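Local coordinates for virulence associated protein VapB (Rhodococcus equi, PDB 4CV7) that is a plasmid-encoded, virulence-associated protein whose molecular function is not established but whose core folds into a closed antiparallel beta-barrel, at residues F21-P26 with G105-W110. Numbering follows the deposited sequence.
Sequences FHVYGP and GSWHNW
Inside the eight-stranded barrel of VapB, V23 on strand 18-25 meets W107 on strand 100-108 across the intervening strand 29-37. The two strands are second neighbours in the sheet, with V23 and W107 CA atoms 8.9 Å apart, and the contact is made by side chains and by the backbone of strand 18-25. W107 supplies the reach: its CG stands anti to its carbonyl carbon (chi1 -61°), and the long indole brings its six-membered ring to the other strand. There W107 CH2 touches V23 CG1 at 4.0 Å, the two side chains crossing at a slant. That methyl, which packs against the ring carbon, lies anti to the backbone N of V23 (chi1 179°), and a beta-branched residue suits an extended strand. The neighbouring ring carbon, W107 CZ3, comes within 4.0 Å of V23 O, which approaches obliquely. G25 N lies at the indole edge, near its plane, 4.1 Å from W107 CZ3; glycine, having no side chain, lets this edge come up to the backbone. F31 of the bridging strand, F78 and Y59 also meet the indole, their ring planes each inclined to it by about 50°, while L58 of helix 55-61 touches it as well. An aromatic ring thus lies against a branched aliphatic side chain and the adjacent backbone, as in the packed interior of a beta-barrel, here one built from two Greek-key motifs.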
# COMPACT_ATOMS: atom_id res chain seq x y z
N PHE A 21 -2.58 6.22 2.83
CA PHE A 21 -1.56 5.78 1.93
C PHE A 21 -1.94 6.13 0.47
O PHE A 21 -3.11 5.98 0.10
CB PHE A 21 -1.39 4.21 2.00
CG PHE A 21 -0.62 3.68 3.16
CD1 PHE A 21 -1.17 3.71 4.43
CD2 PHE A 21 0.65 3.13 3.00
CE1 PHE A 21 -0.48 3.21 5.53
CE2 PHE A 21 1.35 2.64 4.12
CZ PHE A 21 0.76 2.67 5.35
N HIS A 22 -0.94 6.48 -0.32
CA HIS A 22 -1.05 6.55 -1.80
C HIS A 22 0.06 5.74 -2.34
O HIS A 22 1.21 5.77 -1.90
CB HIS A 22 -0.98 7.97 -2.30
CG HIS A 22 -2.18 8.75 -1.91
ND1 HIS A 22 -2.19 9.62 -0.86
CD2 HIS A 22 -3.41 8.80 -2.45
CE1 HIS A 22 -3.38 10.20 -0.77
NE2 HIS A 22 -4.13 9.73 -1.74
N VAL A 23 -0.23 5.00 -3.36
CA VAL A 23 0.79 4.37 -4.17
C VAL A 23 0.57 4.65 -5.63
O VAL A 23 -0.57 4.51 -6.13
CB VAL A 23 0.84 2.79 -4.02
CG1 VAL A 23 1.89 2.13 -4.87
CG2 VAL A 23 1.00 2.42 -2.57
N TYR A 24 1.61 4.94 -6.37
CA TYR A 24 1.54 5.19 -7.82
C TYR A 24 2.11 3.95 -8.49
O TYR A 24 3.31 3.66 -8.36
CB TYR A 24 2.26 6.49 -8.16
CG TYR A 24 1.64 7.62 -7.32
CD1 TYR A 24 0.39 8.09 -7.69
CD2 TYR A 24 2.16 8.09 -6.11
CE1 TYR A 24 -0.28 9.03 -6.95
CE2 TYR A 24 1.42 9.04 -5.35
CZ TYR A 24 0.23 9.48 -5.79
OH TYR A 24 -0.60 10.38 -5.19
N GLY A 25 1.26 3.18 -9.14
CA GLY A 25 1.62 1.92 -9.70
C GLY A 25 1.74 1.95 -11.25
O GLY A 25 1.47 2.98 -11.89
N PRO A 26 2.10 0.84 -11.83
CA PRO A 26 2.23 0.77 -13.30
C PRO A 26 0.91 0.92 -14.01
O PRO A 26 -0.20 0.79 -13.46
CB PRO A 26 2.81 -0.63 -13.51
CG PRO A 26 2.35 -1.44 -12.32
CD PRO A 26 2.48 -0.45 -11.18
N GLY A 105 -8.86 0.01 0.88
CA GLY A 105 -8.29 0.80 -0.19
C GLY A 105 -8.66 0.17 -1.50
O GLY A 105 -9.05 -0.95 -1.62
N SER A 106 -8.44 0.99 -2.54
CA SER A 106 -8.67 0.51 -3.92
C SER A 106 -7.80 1.33 -4.90
O SER A 106 -7.28 2.39 -4.57
CB SER A 106 -10.12 0.47 -4.26
OG SER A 106 -10.56 1.78 -4.16
N TRP A 107 -7.75 0.77 -6.10
CA TRP A 107 -6.97 1.36 -7.21
C TRP A 107 -7.91 2.07 -8.13
O TRP A 107 -9.04 1.61 -8.42
CB TRP A 107 -6.19 0.30 -7.98
CG TRP A 107 -5.17 -0.45 -7.16
CD1 TRP A 107 -5.36 -1.58 -6.39
CD2 TRP A 107 -3.77 -0.14 -7.05
NE1 TRP A 107 -4.19 -1.97 -5.84
CE2 TRP A 107 -3.19 -1.13 -6.23
CE3 TRP A 107 -2.94 0.87 -7.59
CZ2 TRP A 107 -1.85 -1.10 -5.93
CZ3 TRP A 107 -1.57 0.81 -7.25
CH2 TRP A 107 -1.06 -0.14 -6.46
N HIS A 108 -7.38 3.18 -8.67
CA HIS A 108 -8.18 3.86 -9.72
C HIS A 108 -7.26 4.49 -10.74
O HIS A 108 -6.08 4.68 -10.50
CB HIS A 108 -9.06 4.87 -9.07
CG HIS A 108 -8.29 5.91 -8.35
ND1 HIS A 108 -7.70 6.99 -9.00
CD2 HIS A 108 -7.96 6.03 -7.05
CE1 HIS A 108 -7.06 7.73 -8.10
NE2 HIS A 108 -7.22 7.17 -6.92
N ASN A 109 -7.81 4.96 -11.88
CA ASN A 109 -7.05 5.57 -12.93
C ASN A 109 -7.13 7.08 -12.75
O ASN A 109 -7.66 7.60 -11.76
CB ASN A 109 -7.45 5.02 -14.34
CG ASN A 109 -8.86 5.36 -14.74
OD1 ASN A 109 -9.37 6.48 -14.35
ND2 ASN A 109 -9.49 4.54 -15.60
N TRP A 110 -6.58 7.81 -13.74
CA TRP A 110 -6.46 9.27 -13.61
C TRP A 110 -7.81 9.97 -13.62
O TRP A 110 -7.91 11.13 -13.18
CB TRP A 110 -5.59 9.83 -14.72
CG TRP A 110 -6.35 9.97 -15.98
CD1 TRP A 110 -6.52 8.98 -16.93
CD2 TRP A 110 -7.03 11.15 -16.48
NE1 TRP A 110 -7.27 9.49 -17.96
CE2 TRP A 110 -7.60 10.81 -17.71
CE3 TRP A 110 -7.18 12.48 -16.01
CZ2 TRP A 110 -8.36 11.72 -18.48
CZ3 TRP A 110 -7.92 13.40 -16.79
CH2 TRP A 110 -8.47 13.01 -18.00